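Local coordinates for nonribosomal peptide synthase (Streptomyces sp. MJ635-86F5, PDB 5JJP), which adenylates aliphatic beta-amino acids, probably with ATP as the source of the AMP group, at residues A389-S392 against G393-A396; Q175-E178 against T179-A182; F59-Y62 against R63-E66; I238-T241 against L242-A246; L256-P259 against R260-L263. All coordinates share one frame; numbering follows the deposited sequence.

Overall arrangement
From the N terminus the order is contact 3, contact 2, contact 4, contact 5, contact 1. Each joins two consecutive segments locally, so all run in series and none nests in or crosses another. Contact 3 starts helix 62-77 after strand 57-61; contact 4 ends helix 232-243 before strand 247-250. These two touch, the hydroxyl of Y62 probably bonding to the carbonyls of L242, in the last turn, and A246, just past it. Contact 5 begins helix 259-268 further along. Contacts 2 and 1 lie on the outer strands, 181-186 and 393-394, of a three-stranded antiparallel sheet; their nearest atoms are about 5 Å apart and do not touch.

Contact 1 (A389-S392 against G393-A396); sequences ALFS and GYWA
With F391 chi1 at 78°, CG stands between the backbone N and the carbonyl carbon, and the ring swings forward along the chain, past G393 toward Y394. Y394 has CG beside its backbone N (chi1 -65°), which places its ring by the phenyl group; chi2 turns the face to it. The evidence for a T-shaped (edge-to-face) pair is direct: the ring centroids of F391 and Y394 are 4.8 Å apart and the planes meet at 56°, inclined rather than perpendicular. F391 CE2 does the touching, 3.6 Å above the Y394 ring plane and over its centre. Between the two, G393 passes close to the phenyl group, its carbonyl O lying 3.3 Å from F391 CD2 at the ring edge. The backbone angles of G393 would jam any CB against S392 O, which accounts for the glycine. The Y394 hydroxyl is hydrogen-bonded to E333, and K195 makes a cation-pi contact with the same ring. Strand 393-394 is a weakly bonded outer strand beside strand 196-200, where V197 touches both aromatic side chains; A404 of helix 398-404 also touches both, and L405 of strand 405-407 packs on F391.

Contact 2 (Q175-E178 against T179-A182); sequences QVVE and TDPA
A type I beta turn from V177 to D180 leads the chain into strand 181-186, and the side chain of its last residue reaches back to reinforce it. The turn is defined by the backbone bond from D180 N to V177 O, 2.9 Å long. This donor comes from above the carbonyl plane and is not on a lone pair. A second bond runs in the reverse direction, from V177 to D180: V177 N gives its hydrogen to D180 OD2 at 2.8 Å, nearly straight at 172°. OD2 is met on its anti side, somewhat out of the carboxylate plane. The reach back follows from the first torsion of D180, -74°, which sets CG beside the backbone N and hence over the turn. V177 is therefore gripped through both its N and its O by one residue. Methyl groups flank the carboxylate: V177 CG2 lies 3.4 Å from D180 OD2, and V176 CG2 approaches the same D180 OD2 to 3.7 Å. V177 also runs alongside T179, its CG2 3.5 Å from T179 OG1. The other carboxylate oxygen, OD1, forms a salt bridge with R173, which also donates to Q175 O. Replacing D180 by an alanine would probably leave V177 N without this acceptor and R173 without its carboxylate mate. E178 and T179 at the corner touch R202 of helix 201-212. The whole is a surface beta turn closed by its backbone bond and braced by an aspartate side chain at its fourth position.

Contact 3 (F59-Y62 against R63-E66); sequences FVSY and RQLE
Hydrogen bonds between S61 and Q64 carry this contact, and they are reciprocal. Q64 N donates to S61 OG at 3.1 Å, with an angle of 165° at the hydrogen. In return S61 N donates to Q64 OE1 at 2.9 Å, in the plane of the amide carbonyl and on a lone pair. The first torsion of S61, 67°, places OG between the backbone N and the carbonyl carbon, facing the first turn of the helix. The Q64 chain runs extended beyond CG, which carries its amide oxygen back to the end of the strand. Backbone bonds continue the pattern: L65 N meets S61 O at 2.8 Å and E66 N meets Y62 O at 3.0 Å, the first regular helical links.

Apolar packing is lighter. V60 CG1 lies 3.7 Å from Q64 CB and 4.2 Å from L65 CB, so the valine leans on the helix start beside the polar bonds. L65 itself continues inward to V98 and L102 of helix 95-107.

The charged side chains find partners outside the two segments: R63 forms a salt bridge with D44, while the carboxylate of E66 is shared by K40 and R32. Together the S61 N-cap and Q64 make a capping box, the classical start of an alpha helix, here at the junction of strand 57-61 and helix 62-77.

Contact 4 (I238-T241 against L242-A246); sequences IALT and LASGA
L240 O and S244 meet where helix 232-243 ends in a Schellman motif, on the way from strand 222-225 to strand 247-250 of a beta-alpha-beta unit. Regular helical bonds run up to this point, with L242 N on I238 O and A243 N on A239 O. L240 O then takes two donors from one residue: S244 OG at 2.8 Å and S244 N at 3.0 Å. They arrive from opposite faces of the carbonyl plane, and the N-H bond is bent, at 133°. The hydroxyl gets there because S244 chi1 is -58°, setting OG beside its own backbone N. With an alanine here, L240 O would probably lose its hydroxyl donor and be left to the bent backbone bond.

The Schellman pair follows. A246 N donates to T241 O at 2.9 Å, and G245 N to L242 O at 2.8 Å; S244 N adds a weak bond to T241 O. Positive phi at G245, 82°, makes this reversal possible and suits a residue without a side chain. The T241 hydroxyl is hydrogen-bonded to G237 O, one turn earlier. Y62 OH, from helix 62-77, probably bonds to A246 O and to L242 O, for which its single proton would have to be shared. Apolar contacts complete the buried packing: I238 and L242 lie side by side, and T241 CG2 rests 3.8 Å from A246 CB, the hydrophobic touch across the Schellman turn.

Contact 5 (L256-P259 against R260-L263); sequences LDFP and RRFL
L256 and F262 form the close-packed side of this helix start, whereas F258 and R261 make its outer side. On the inner side, L256 CD1 stands over one face of the F262 ring in a CH-pi contact, 3.9 Å from the ring centroid and offset toward the rim. Its nearest ring atom is F262 CE1, at 3.6 Å. With CG anti to the backbone N (chi1 173°), the F262 side chain runs alongside the leucine and points the same way.

The outer side is exposed and held differently. F258 and R261 also lie side by side, but the contact is cation-pi: R261 CZ is 4.6 Å from the centroid of the F258 ring and 12° off its normal. R261 NE is the atom nearest the ring, 3.7 Å from F258 CG, and the guanidinium is inclined to the ring by 50°. Bends at chi2 and chi3 fold the arginine back over the phenyl face, while its NH2 is hydrogen-bonded to D254 O, which ties the far end of the group back to the preceding helix.

Backbone bonds join the two sides. F258 is the N-cap residue, and its O accepts from F262 N at 2.8 Å; P259 O accepts from L263 N at 3.0 Å. R260 turns away to a salt bridge with E288. Helix 259-268 thus begins soon after helix 253-256, with P259 and F262 packing on L284 of helix 282-287 and L263 on L291 of helix 289-293.

Contact 1 (A389-S392 against G393-A396)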
loop_
_atom_site.group_PDB
_atom_site.type_symbol
_atom_site.label_atom_id
_atom_site.label_comp_id
_atom_site.label_asym_id
_atom_site.label_seq_id
_atom_site.Cartn_x
_atom_site.Cartn_y
_atom_site.Cartn_z
ATOM N N ALA A 389 3.747 0.392 12.857
ATOM C CA ALA A 389 3.184 -0.088 11.598
ATOM C C ALA A 389 3.398 -1.562 11.283
ATOM O O ALA A 389 3.020 -2.027 10.208
ATOM C CB ALA A 389 3.710 0.769 10.480
ATOM N N LEU A 390 3.884 -2.336 12.220
ATOM C CA LEU A 390 4.108 -3.752 11.971
ATOM C C LEU A 390 2.835 -4.570 11.827
ATOM O O LEU A 390 1.813 -4.327 12.503
ATOM C CB LEU A 390 4.970 -4.360 13.070
ATOM C CG LEU A 390 6.380 -3.745 13.166
ATOM C CD1 LEU A 390 7.103 -4.191 14.405
ATOM C CD2 LEU A 390 7.206 -4.072 11.939
ATOM N N PHE A 391 2.930 -5.530 10.887
ATOM C CA PHE A 391 1.955 -6.602 10.718
ATOM C C PHE A 391 1.706 -7.329 12.038
ATOM O O PHE A 391 2.493 -7.185 12.990
ATOM C CB PHE A 391 2.379 -7.565 9.606
ATOM C CG PHE A 391 3.449 -8.544 9.995
ATOM C CD1 PHE A 391 4.680 -8.116 10.514
ATOM C CD2 PHE A 391 3.245 -9.910 9.841
ATOM C CE1 PHE A 391 5.681 -9.042 10.848
ATOM C CE2 PHE A 391 4.237 -10.818 10.184
ATOM C CZ PHE A 391 5.420 -10.381 10.707
ATOM N N SER A 392 0.559 -7.986 12.146
ATOM C CA SER A 392 0.177 -8.668 13.389
ATOM C C SER A 392 0.707 -10.088 13.463
ATOM O O SER A 392 0.754 -10.666 14.539
ATOM C CB SER A 392 -1.337 -8.729 13.525
ATOM O OG SER A 392 -1.827 -7.396 13.541
ATOM N N GLY A 393 1.024 -10.654 12.296
ATOM C CA GLY A 393 1.563 -11.986 12.231
ATOM C C GLY A 393 1.350 -12.556 10.876
ATOM O O GLY A 393 0.707 -11.936 10.016
ATOM N N TYR A 394 1.842 -13.767 10.680
ATOM C CA TYR A 394 1.590 -14.494 9.457
ATOM C C TYR A 394 0.394 -15.410 9.687
ATOM O O TYR A 394 0.304 -16.082 10.714
ATOM C CB TYR A 394 2.796 -15.330 9.103
ATOM C CG TYR A 394 4.027 -14.533 8.761
ATOM C CD1 TYR A 394 4.071 -13.771 7.580
ATOM C CD2 TYR A 394 5.157 -14.544 9.585
ATOM C CE1 TYR A 394 5.204 -13.048 7.229
ATOM C CE2 TYR A 394 6.280 -13.800 9.262
ATOM C CZ TYR A 394 6.295 -13.036 8.084
ATOM O OH TYR A 394 7.400 -12.287 7.710
ATOM N N TRP A 395 -0.551 -15.390 8.775
ATOM C CA TRP A 395 -1.870 -16.005 8.997
ATOM C C TRP A 395 -1.753 -17.506 9.277
ATOM O O TRP A 395 -1.078 -18.214 8.563
ATOM C CB TRP A 395 -2.743 -15.783 7.776
ATOM C CG TRP A 395 -4.041 -16.415 7.888
ATOM C CD1 TRP A 395 -4.374 -17.685 7.447
ATOM C CD2 TRP A 395 -5.191 -15.901 8.514
ATOM N NE1 TRP A 395 -5.682 -17.960 7.757
ATOM C CE2 TRP A 395 -6.200 -16.879 8.410
ATOM C CE3 TRP A 395 -5.482 -14.706 9.139
ATOM C CZ2 TRP A 395 -7.463 -16.682 8.885
ATOM C CZ3 TRP A 395 -6.734 -14.509 9.636
ATOM C CH2 TRP A 395 -7.721 -15.482 9.496
ATOM N N ALA A 396 -2.294 -17.929 10.394
ATOM C CA ALA A 396 -2.321 -19.348 10.817
ATOM C C ALA A 396 -0.939 -19.953 11.027
ATOM O O ALA A 396 -0.816 -21.159 10.958
ATOM C CB ALA A 396 -3.116 -20.184 9.816
#

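Contact 2 (Q175-E178 against T179-A182)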
loop_
_atom_site.group_PDB
_atom_site.type_symbol
_atom_site.label_atom_id
_atom_site.label_comp_id
_atom_site.label_asym_id
_atom_site.label_seq_id
_atom_site.Cartn_x
_atom_site.Cartn_y
_atom_site.Cartn_z
ATOM N N GLN A 175 -18.631 -5.360 16.700
ATOM C CA GLN A 175 -18.115 -4.095 16.215
ATOM C C GLN A 175 -16.649 -4.243 15.822
ATOM O O GLN A 175 -15.854 -4.751 16.603
ATOM C CB GLN A 175 -18.256 -3.119 17.389
ATOM C CG GLN A 175 -17.679 -1.729 17.203
ATOM C CD GLN A 175 -18.389 -0.924 16.125
ATOM O OE1 GLN A 175 -19.584 -0.659 16.220
ATOM N NE2 GLN A 175 -17.637 -0.491 15.119
ATOM N N VAL A 176 -16.261 -3.793 14.631
ATOM C CA VAL A 176 -14.841 -3.760 14.264
ATOM C C VAL A 176 -14.045 -2.778 15.166
ATOM O O VAL A 176 -14.531 -1.704 15.496
ATOM C CB VAL A 176 -14.634 -3.420 12.798
ATOM C CG1 VAL A 176 -15.099 -2.015 12.451
ATOM C CG2 VAL A 176 -13.151 -3.577 12.419
ATOM N N VAL A 177 -12.836 -3.152 15.550
ATOM C CA VAL A 177 -11.971 -2.253 16.307
ATOM C C VAL A 177 -10.620 -2.210 15.659
ATOM O O VAL A 177 -10.299 -3.088 14.856
ATOM C CB VAL A 177 -11.844 -2.670 17.788
ATOM C CG1 VAL A 177 -13.218 -2.609 18.468
ATOM C CG2 VAL A 177 -11.302 -4.084 17.919
ATOM N N GLU A 178 -9.787 -1.217 16.032
ATOM C CA GLU A 178 -8.551 -0.978 15.301
ATOM C C GLU A 178 -7.496 -2.102 15.397
ATOM O O GLU A 178 -6.587 -2.137 14.588
ATOM C CB GLU A 178 -7.948 0.374 15.673
ATOM C CG GLU A 178 -7.390 0.478 17.064
ATOM C CD GLU A 178 -7.105 1.940 17.455
ATOM O OE1 GLU A 178 -5.940 2.384 17.341
ATOM O OE2 GLU A 178 -8.034 2.649 17.896
ATOM N N THR A 179 -7.579 -2.957 16.397
ATOM C CA THR A 179 -6.680 -4.138 16.514
ATOM C C THR A 179 -7.106 -5.265 15.566
ATOM O O THR A 179 -6.390 -6.212 15.366
ATOM C CB THR A 179 -6.644 -4.681 17.960
ATOM O OG1 THR A 179 -7.965 -4.863 18.454
ATOM C CG2 THR A 179 -6.039 -3.669 18.861
ATOM N N ASP A 180 -8.283 -5.162 14.954
ATOM C CA ASP A 180 -8.688 -6.169 13.969
ATOM C C ASP A 180 -7.864 -6.110 12.644
ATOM O O ASP A 180 -7.425 -5.053 12.200
ATOM C CB ASP A 180 -10.176 -6.026 13.642
ATOM C CG ASP A 180 -11.083 -6.526 14.754
ATOM O OD1 ASP A 180 -10.865 -7.664 15.231
ATOM O OD2 ASP A 180 -12.062 -5.813 15.103
ATOM N N PRO A 181 -7.724 -7.248 11.971
ATOM C CA PRO A 181 -7.124 -7.273 10.651
ATOM C C PRO A 181 -7.892 -6.471 9.607
ATOM O O PRO A 181 -9.120 -6.558 9.532
ATOM C CB PRO A 181 -7.185 -8.733 10.241
ATOM C CG PRO A 181 -8.024 -9.428 11.227
ATOM C CD PRO A 181 -8.092 -8.586 12.443
ATOM N N ALA A 182 -7.154 -5.673 8.841
ATOM C CA ALA A 182 -7.739 -4.831 7.824
ATOM C C ALA A 182 -7.559 -5.463 6.440
ATOM O O ALA A 182 -8.394 -5.329 5.597
ATOM C CB ALA A 182 -7.097 -3.439 7.876
#

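Contact 3 (F59-Y62 against R63-E66)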
loop_
_atom_site.group_PDB
_atom_site.type_symbol
_atom_site.label_atom_id
_atom_site.label_comp_id
_atom_site.label_asym_id
_atom_site.label_seq_id
_atom_site.Cartn_x
_atom_site.Cartn_y
_atom_site.Cartn_z
ATOM N N PHE A 59 -13.941 11.578 -13.183
ATOM C CA PHE A 59 -13.476 11.943 -11.829
ATOM C C PHE A 59 -14.487 11.355 -10.845
ATOM O O PHE A 59 -15.684 11.416 -11.081
ATOM C CB PHE A 59 -13.353 13.507 -11.664
ATOM C CG PHE A 59 -12.572 14.203 -12.794
ATOM C CD1 PHE A 59 -13.197 14.534 -14.007
ATOM C CD2 PHE A 59 -11.208 14.523 -12.655
ATOM C CE1 PHE A 59 -12.484 15.156 -15.041
ATOM C CE2 PHE A 59 -10.495 15.147 -13.687
ATOM C CZ PHE A 59 -11.134 15.463 -14.874
ATOM N N VAL A 60 -14.026 10.797 -9.738
ATOM C CA VAL A 60 -14.923 10.487 -8.655
ATOM C C VAL A 60 -14.508 11.355 -7.475
ATOM O O VAL A 60 -13.362 11.314 -7.037
ATOM C CB VAL A 60 -14.870 8.975 -8.312
ATOM C CG1 VAL A 60 -15.811 8.684 -7.155
ATOM C CG2 VAL A 60 -15.293 8.146 -9.526
ATOM N N SER A 61 -15.428 12.154 -6.965
ATOM C CA SER A 61 -15.100 13.021 -5.864
ATOM C C SER A 61 -15.016 12.264 -4.541
ATOM O O SER A 61 -15.535 11.187 -4.414
ATOM C CB SER A 61 -16.121 14.174 -5.734
ATOM O OG SER A 61 -17.371 13.661 -5.358
ATOM N N TYR A 62 -14.373 12.887 -3.545
ATOM C CA TYR A 62 -14.370 12.381 -2.208
ATOM C C TYR A 62 -15.759 12.016 -1.774
ATOM O O TYR A 62 -15.979 10.921 -1.247
ATOM C CB TYR A 62 -13.755 13.401 -1.230
ATOM C CG TYR A 62 -12.266 13.251 -1.203
ATOM C CD1 TYR A 62 -11.683 12.305 -0.353
ATOM C CD2 TYR A 62 -11.456 13.897 -2.092
ATOM C CE1 TYR A 62 -10.334 12.072 -0.371
ATOM C CE2 TYR A 62 -10.109 13.691 -2.080
ATOM C CZ TYR A 62 -9.558 12.756 -1.191
ATOM O OH TYR A 62 -8.220 12.511 -1.129
ATOM N N ARG A 63 -16.716 12.899 -2.037
ATOM C CA ARG A 63 -18.072 12.685 -1.564
ATOM C C ARG A 63 -18.690 11.483 -2.247
ATOM O O ARG A 63 -19.349 10.668 -1.571
ATOM C CB ARG A 63 -18.946 13.893 -1.813
ATOM C CG ARG A 63 -20.367 13.722 -1.311
ATOM C CD ARG A 63 -21.309 14.798 -1.837
ATOM N NE ARG A 63 -20.802 16.154 -1.726
ATOM C CZ ARG A 63 -20.933 16.964 -0.671
ATOM N NH1 ARG A 63 -21.494 16.549 0.453
ATOM N NH2 ARG A 63 -20.463 18.226 -0.751
ATOM N N GLN A 64 -18.488 11.396 -3.563
ATOM C CA GLN A 64 -18.980 10.286 -4.307
ATOM C C GLN A 64 -18.326 8.981 -3.882
ATOM O O GLN A 64 -18.968 7.958 -3.915
ATOM C CB GLN A 64 -18.744 10.454 -5.811
ATOM C CG GLN A 64 -19.579 11.569 -6.386
ATOM C CD GLN A 64 -19.233 11.904 -7.816
ATOM O OE1 GLN A 64 -18.063 11.991 -8.192
ATOM N NE2 GLN A 64 -20.255 12.205 -8.592
ATOM N N LEU A 65 -17.034 9.021 -3.562
ATOM C CA LEU A 65 -16.320 7.801 -3.234
ATOM C C LEU A 65 -16.877 7.255 -1.915
ATOM O O LEU A 65 -17.118 6.082 -1.808
ATOM C CB LEU A 65 -14.817 8.079 -3.132
ATOM C CG LEU A 65 -13.906 6.914 -2.745
ATOM C CD1 LEU A 65 -13.974 5.768 -3.726
ATOM C CD2 LEU A 65 -12.481 7.430 -2.684
ATOM N N GLU A 66 -17.121 8.128 -0.947
ATOM C CA GLU A 66 -17.739 7.701 0.280
ATOM C C GLU A 66 -19.125 7.173 0.077
ATOM O O GLU A 66 -19.523 6.225 0.742
ATOM C CB GLU A 66 -17.829 8.833 1.267
ATOM C CG GLU A 66 -16.505 9.271 1.786
ATOM C CD GLU A 66 -16.607 9.890 3.145
ATOM O OE1 GLU A 66 -16.299 11.086 3.276
ATOM O OE2 GLU A 66 -17.080 9.182 4.051
#

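Contact 4 (I238-T241 against L242-A246)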
loop_
_atom_site.group_PDB
_atom_site.type_symbol
_atom_site.label_atom_id
_atom_site.label_comp_id
_atom_site.label_asym_id
_atom_site.label_seq_id
_atom_site.Cartn_x
_atom_site.Cartn_y
_atom_site.Cartn_z
ATOM N N ILE A 238 -2.551 4.489 -3.004
ATOM C CA ILE A 238 -3.866 5.052 -3.108
ATOM C C ILE A 238 -4.265 5.547 -1.762
ATOM O O ILE A 238 -4.789 6.680 -1.639
ATOM C CB ILE A 238 -4.876 4.037 -3.606
ATOM C CG1 ILE A 238 -4.612 3.715 -5.083
ATOM C CG2 ILE A 238 -6.300 4.553 -3.451
ATOM C CD1 ILE A 238 -5.535 2.639 -5.619
ATOM N N ALA A 239 -3.994 4.737 -0.744
ATOM C CA ALA A 239 -4.384 5.078 0.656
ATOM C C ALA A 239 -3.713 6.319 1.145
ATOM O O ALA A 239 -4.335 7.172 1.730
ATOM C CB ALA A 239 -4.102 3.940 1.621
ATOM N N LEU A 240 -2.427 6.420 0.884
ATOM C CA LEU A 240 -1.703 7.559 1.365
ATOM C C LEU A 240 -2.161 8.830 0.608
ATOM O O LEU A 240 -2.235 9.889 1.190
ATOM C CB LEU A 240 -0.217 7.338 1.202
ATOM C CG LEU A 240 0.651 8.554 1.540
ATOM C CD1 LEU A 240 0.540 8.947 3.006
ATOM C CD2 LEU A 240 2.086 8.310 1.142
ATOM N N THR A 241 -2.423 8.692 -0.690
ATOM C CA THR A 241 -2.841 9.780 -1.504
ATOM C C THR A 241 -4.178 10.348 -0.959
ATOM O O THR A 241 -4.320 11.548 -0.805
ATOM C CB THR A 241 -3.005 9.341 -2.961
ATOM O OG1 THR A 241 -1.735 8.963 -3.514
ATOM C CG2 THR A 241 -3.641 10.498 -3.810
ATOM N N LEU A 242 -5.139 9.464 -0.693
ATOM C CA LEU A 242 -6.413 9.850 -0.161
ATOM C C LEU A 242 -6.268 10.452 1.213
ATOM O O LEU A 242 -6.878 11.495 1.512
ATOM C CB LEU A 242 -7.376 8.649 -0.093
ATOM C CG LEU A 242 -7.853 8.070 -1.412
ATOM C CD1 LEU A 242 -8.628 6.817 -1.182
ATOM C CD2 LEU A 242 -8.741 9.079 -2.121
ATOM N N ALA A 243 -5.500 9.773 2.067
ATOM C CA ALA A 243 -5.267 10.246 3.423
ATOM C C ALA A 243 -4.709 11.661 3.432
ATOM O O ALA A 243 -4.890 12.420 4.417
ATOM C CB ALA A 243 -4.336 9.306 4.177
ATOM N N SER A 244 -3.957 11.996 2.399
ATOM C CA SER A 244 -3.311 13.306 2.311
ATOM C C SER A 244 -4.211 14.311 1.630
ATOM O O SER A 244 -3.875 15.483 1.542
ATOM C CB SER A 244 -2.018 13.216 1.526
ATOM O OG SER A 244 -1.115 12.297 2.080
ATOM N N GLY A 245 -5.390 13.862 1.198
ATOM C CA GLY A 245 -6.440 14.718 0.676
ATOM C C GLY A 245 -6.178 15.037 -0.766
ATOM O O GLY A 245 -6.700 16.066 -1.250
ATOM N N ALA A 246 -5.371 14.205 -1.444
ATOM C CA ALA A 246 -4.983 14.492 -2.819
ATOM C C ALA A 246 -5.847 13.720 -3.804
ATOM O O ALA A 246 -6.908 13.308 -3.457
ATOM C CB ALA A 246 -3.481 14.170 -3.019
#

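Contact 5 (L256-P259 against R260-L263)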
loop_
_atom_site.group_PDB
_atom_site.type_symbol
_atom_site.label_atom_id
_atom_site.label_comp_id
_atom_site.label_asym_id
_atom_site.label_seq_id
_atom_site.Cartn_x
_atom_site.Cartn_y
_atom_site.Cartn_z
ATOM N N LEU A 256 0.077 1.470 -19.445
ATOM C CA LEU A 256 1.327 1.485 -18.757
ATOM C C LEU A 256 2.391 0.701 -19.478
ATOM O O LEU A 256 3.537 1.114 -19.500
ATOM C CB LEU A 256 1.195 1.211 -17.271
ATOM C CG LEU A 256 2.489 0.863 -16.497
ATOM C CD1 LEU A 256 3.020 2.186 -15.978
ATOM C CD2 LEU A 256 2.314 -0.139 -15.351
ATOM N N ASP A 257 2.001 -0.372 -20.137
ATOM C CA ASP A 257 2.942 -1.189 -20.872
ATOM C C ASP A 257 3.317 -0.613 -22.244
ATOM O O ASP A 257 4.193 -1.154 -22.912
ATOM C CB ASP A 257 2.416 -2.628 -20.909
ATOM C CG ASP A 257 2.370 -3.253 -19.495
ATOM O OD1 ASP A 257 3.328 -3.071 -18.710
ATOM O OD2 ASP A 257 1.362 -3.878 -19.166
ATOM N N PHE A 258 2.731 0.531 -22.613
ATOM C CA PHE A 258 2.998 1.166 -23.882
ATOM C C PHE A 258 3.577 2.583 -23.643
ATOM O O PHE A 258 2.832 3.507 -23.327
ATOM C CB PHE A 258 1.667 1.256 -24.656
ATOM C CG PHE A 258 0.887 -0.060 -24.728
ATOM C CD1 PHE A 258 0.668 -0.775 -25.929
ATOM C CD2 PHE A 258 0.382 -0.594 -23.561
ATOM C CE1 PHE A 258 -0.028 -1.985 -25.910
ATOM C CE2 PHE A 258 -0.298 -1.807 -23.535
ATOM C CZ PHE A 258 -0.508 -2.502 -24.709
ATOM N N PRO A 259 4.908 2.761 -23.783
ATOM C CA PRO A 259 5.581 4.006 -23.464
ATOM C C PRO A 259 4.937 5.298 -23.895
ATOM O O PRO A 259 4.841 6.222 -23.090
ATOM C CB PRO A 259 6.947 3.861 -24.112
ATOM C CG PRO A 259 7.209 2.396 -24.009
ATOM C CD PRO A 259 5.871 1.725 -24.179
ATOM N N ARG A 260 4.506 5.404 -25.131
ATOM C CA ARG A 260 3.975 6.655 -25.618
ATOM C C ARG A 260 2.635 6.877 -24.987
ATOM O O ARG A 260 2.278 7.999 -24.686
ATOM C CB ARG A 260 3.837 6.656 -27.147
ATOM C CG ARG A 260 5.041 7.272 -27.885
ATOM C CD ARG A 260 4.980 7.157 -29.446
ATOM N NE ARG A 260 5.435 8.369 -30.148
ATOM C CZ ARG A 260 6.694 8.636 -30.512
ATOM N NH1 ARG A 260 7.701 7.797 -30.249
ATOM N NH2 ARG A 260 6.953 9.769 -31.147
ATOM N N ARG A 261 1.894 5.792 -24.797
ATOM C CA ARG A 261 0.564 5.849 -24.194
ATOM C C ARG A 261 0.633 6.199 -22.717
ATOM O O ARG A 261 -0.236 6.901 -22.197
ATOM C CB ARG A 261 -0.162 4.518 -24.365
ATOM C CG ARG A 261 -1.205 4.508 -25.471
ATOM C CD ARG A 261 -1.281 3.107 -26.094
ATOM N NE ARG A 261 -2.082 2.052 -25.465
ATOM C CZ ARG A 261 -3.250 1.583 -25.905
ATOM N NH1 ARG A 261 -3.877 2.120 -26.949
ATOM N NH2 ARG A 261 -3.827 0.584 -25.247
ATOM N N PHE A 262 1.686 5.735 -22.062
ATOM C CA PHE A 262 1.878 6.006 -20.652
ATOM C C PHE A 262 2.211 7.482 -20.469
ATOM O O PHE A 262 1.619 8.156 -19.627
ATOM C CB PHE A 262 3.016 5.144 -20.077
ATOM C CG PHE A 262 3.378 5.485 -18.681
ATOM C CD1 PHE A 262 2.409 5.445 -17.671
ATOM C CD2 PHE A 262 4.682 5.815 -18.339
ATOM C CE1 PHE A 262 2.737 5.742 -16.367
ATOM C CE2 PHE A 262 5.004 6.133 -17.031
ATOM C CZ PHE A 262 4.023 6.095 -16.049
ATOM N N LEU A 263 3.184 7.957 -21.233
ATOM C CA LEU A 263 3.616 9.363 -21.178
ATOM C C LEU A 263 2.509 10.317 -21.526
ATOM O O LEU A 263 2.343 11.304 -20.845
ATOM C CB LEU A 263 4.861 9.596 -22.029
ATOM C CG LEU A 263 6.092 8.812 -21.536
ATOM C CD1 LEU A 263 7.199 8.757 -22.565
ATOM C CD2 LEU A 263 6.640 9.391 -20.254
#